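Local coordinates for protein tRNA (guanine(6)-N2)-methyltransferase (Thermus thermophilus, PDB 3TMA) that catalyses the S-adenosyl-L-methionine-dependent N2-methylation of the guanosine at position 6 in tRNA(Phe), at residues Arg184-Pro189 with Val339-Val344. Sequence-based numbering, arbitrary orientation.
Sequences RGSLTP and VEQGGV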
ATOM      1  N   ARG A 184     -13.170   0.579  -6.964  1.00 93.03           N
ATOM      2  CA  ARG A 184     -12.784   1.775  -7.702  1.00 93.52           C
ATOM      3  C   ARG A 184     -11.604   2.477  -6.995  1.00 90.43           C
ATOM      4  O   ARG A 184     -11.704   2.843  -5.823  1.00 88.77           O
ATOM      5  CB  ARG A 184     -13.986   2.720  -7.855  1.00 94.41           C
ATOM      6  CG  ARG A 184     -13.852   3.738  -8.989  0.50 96.50           C
ATOM      7  CD  ARG A 184     -13.603   3.068 -10.346  0.50 98.30           C
ATOM      8  NE  ARG A 184     -13.705   4.011 -11.459  0.50 98.72           N
ATOM      9  CZ  ARG A 184     -12.773   4.907 -11.776  0.50 96.19           C
ATOM     10  NH1 ARG A 184     -11.658   5.002 -11.066  0.50 93.00           N
ATOM     11  NH2 ARG A 184     -12.958   5.714 -12.808  0.50 97.32           N
ATOM     12  N   GLY A 185     -10.465   2.579  -7.680  1.00 89.67           N
ATOM     13  CA  GLY A 185     -10.277   1.909  -8.959  1.00 91.44           C
ATOM     14  C   GLY A 185      -9.114   0.946  -8.858  1.00 89.93           C
ATOM     15  O   GLY A 185      -9.247  -0.176  -8.344  1.00 89.90           O
ATOM     16  N   SER A 186      -7.957   1.390  -9.338  1.00 87.88           N
ATOM     17  CA  SER A 186      -6.712   0.733  -8.979  1.00 83.51           C
ATOM     18  C   SER A 186      -6.130   1.331  -7.684  1.00 77.03           C
ATOM     19  O   SER A 186      -5.104   0.851  -7.181  1.00 76.60           O
ATOM     20  CB  SER A 186      -5.701   0.807 -10.137  1.00 86.36           C
ATOM     21  OG  SER A 186      -4.789  -0.280 -10.057  1.00 85.91           O
ATOM     22  N   LEU A 187      -6.795   2.356  -7.137  1.00 70.99           N
ATOM     23  CA  LEU A 187      -6.181   3.185  -6.090  1.00 61.69           C
ATOM     24  C   LEU A 187      -6.412   2.698  -4.651  1.00 54.38           C
ATOM     25  O   LEU A 187      -7.482   2.914  -4.089  1.00 51.99           O
ATOM     26  CB  LEU A 187      -6.618   4.630  -6.200  1.00 62.08           C
ATOM     27  CG  LEU A 187      -5.910   5.379  -5.068  1.00 61.02           C
ATOM     28  CD1 LEU A 187      -4.536   5.770  -5.507  1.00 61.77           C
ATOM     29  CD2 LEU A 187      -6.677   6.574  -4.646  1.00 61.81           C
ATOM     30  N   THR A 188      -5.379   2.151  -4.030  1.00 47.88           N
ATOM     31  CA  THR A 188      -5.570   1.471  -2.745  1.00 44.78           C
ATOM     32  C   THR A 188      -5.514   2.498  -1.619  1.00 39.68           C
ATOM     33  O   THR A 188      -4.871   3.554  -1.772  1.00 37.44           O
ATOM     34  CB  THR A 188      -4.468   0.417  -2.522  1.00 44.26           C
ATOM     35  OG1 THR A 188      -3.200   1.087  -2.449  1.00 46.69           O
ATOM     36  CG2 THR A 188      -4.400  -0.519  -3.714  1.00 46.95           C
ATOM     37  N   PRO A 189      -6.044   2.134  -0.436  1.00 37.16           N
ATOM     38  CA  PRO A 189      -5.771   2.984   0.735  1.00 34.26           C
ATOM     39  C   PRO A 189      -4.263   3.112   1.056  1.00 31.63           C
ATOM     40  O   PRO A 189      -3.844   4.124   1.628  1.00 29.19           O
ATOM     41  CB  PRO A 189      -6.524   2.262   1.880  1.00 35.64           C
ATOM     42  CG  PRO A 189      -7.653   1.585   1.194  1.00 36.21           C
ATOM     43  CD  PRO A 189      -7.128   1.157  -0.172  1.00 37.55           C
ATOM     44  N   VAL A 339       6.304   4.668  -8.521  1.00 29.96           N
ATOM     45  CA  VAL A 339       5.627   3.691  -7.603  1.00 33.06           C
ATOM     46  C   VAL A 339       4.855   2.701  -8.474  1.00 36.23           C
ATOM     47  O   VAL A 339       4.331   3.100  -9.535  1.00 35.70           O
ATOM     48  CB  VAL A 339       4.650   4.412  -6.643  1.00 32.31           C
ATOM     49  CG1 VAL A 339       3.834   3.379  -5.779  1.00 39.58           C
ATOM     50  CG2 VAL A 339       5.442   5.331  -5.684  1.00 30.80           C
ATOM     51  N   GLU A 340       4.807   1.429  -8.076  1.00 38.45           N
ATOM     52  CA  GLU A 340       4.065   0.449  -8.863  1.00 42.24           C
ATOM     53  C   GLU A 340       2.638   0.396  -8.388  1.00 46.39           C
ATOM     54  O   GLU A 340       2.401   0.159  -7.198  1.00 50.42           O
ATOM     55  CB  GLU A 340       4.668  -0.969  -8.803  1.00 44.23           C
ATOM     56  CG  GLU A 340       3.773  -2.044  -9.565  1.00 50.50           C
ATOM     57  CD  GLU A 340       2.598  -2.651  -8.702  1.00 66.83           C
ATOM     58  OE1 GLU A 340       2.456  -2.312  -7.497  1.00 74.61           O
ATOM     59  OE2 GLU A 340       1.811  -3.483  -9.217  1.00 68.36           O
ATOM     60  N   GLN A 341       1.696   0.525  -9.317  1.00 45.40           N
ATOM     61  CA  GLN A 341       0.269   0.446  -9.006  1.00 48.96           C
ATOM     62  C   GLN A 341      -0.497  -0.307 -10.108  1.00 49.54           C
ATOM     63  O   GLN A 341      -0.472   0.086 -11.287  1.00 49.39           O
ATOM     64  CB  GLN A 341      -0.324   1.849  -8.842  1.00 47.33           C
ATOM     65  CG  GLN A 341      -1.865   1.858  -8.817  1.00 55.27           C
ATOM     66  CD  GLN A 341      -2.478   3.251  -8.924  1.00 61.64           C
ATOM     67  OE1 GLN A 341      -1.923   4.178  -9.540  1.00 64.97           O
ATOM     68  NE2 GLN A 341      -3.634   3.406  -8.322  1.00 67.96           N
ATOM     69  N   GLY A 342      -1.135  -1.402  -9.726  1.00 51.37           N
ATOM     70  CA  GLY A 342      -1.905  -2.234 -10.650  1.00 53.96           C
ATOM     71  C   GLY A 342      -1.104  -2.724 -11.855  1.00 52.23           C
ATOM     72  O   GLY A 342      -1.611  -2.715 -12.956  1.00 52.30           O
ATOM     73  N   GLY A 343       0.157  -3.096 -11.653  1.00 48.91           N
ATOM     74  CA  GLY A 343       0.998  -3.550 -12.761  1.00 48.90           C
ATOM     75  C   GLY A 343       1.684  -2.466 -13.622  1.00 44.28           C
ATOM     76  O   GLY A 343       2.463  -2.805 -14.497  1.00 45.18           O
ATOM     77  N   VAL A 344       1.420  -1.185 -13.364  1.00 40.53           N
ATOM     78  CA  VAL A 344       2.036  -0.106 -14.130  1.00 37.20           C
ATOM     79  C   VAL A 344       2.746   0.865 -13.199  1.00 34.75           C
ATOM     80  O   VAL A 344       2.726   0.650 -11.979  1.00 34.19           O
ATOM     81  CB  VAL A 344       1.050   0.589 -15.138  1.00 38.65           C
ATOM     82  CG1 VAL A 344       0.448  -0.463 -16.099  1.00 38.10           C
ATOM     83  CG2 VAL A 344      -0.073   1.361 -14.422  1.00 39.56           C
TER
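The loops approach most closely at Ser186 and Gly342, whose CA atoms are 5.9 Å apart, where a type I' turn from Gln341 to Val344 meets the chain leading into helix 189-198. Two backbone bonds between Gln341 and Val344 close this two-residue hairpin turn, N to O in each direction, and the carboxylate of Glu340 accepts Gly343 N through OE2 at 3.0 Å. Gly342 and Gly343 both have positive phi, as this turn requires. With CG anti to the backbone N (chi1 167°) and the chain extended beyond it, Gln341 reaches over to the other segment and delivers NE2 to Ser186 O at 3.2 Å. The N-H points almost straight at the oxygen (168°) and the acceptor lies close to the amide plane, but the donor stands above the carbonyl plane, at a C=O...N angle of 86°, so the bond is not made along a lone pair. Leu187 flanks the amide, its CD1 3.8 Å from Gln341 NE2, while Ser186 OG rests 3.5 Å from Gly342 CA in plain van der Waals contact. Leu187 and Gln341 both also touch Leu316 of strand 312-317. Thr188 caps helix 189-198 through OG1, and Leu187 approaches Thr216 and Asn279, which probably bind S-adenosyl-L-methionine. The hairpin between strands 331-338 and 347-353 thus meets the loop leading into helix 189-198 of the Rossmann-fold methyltransferase domain, beside its probable cofactor site.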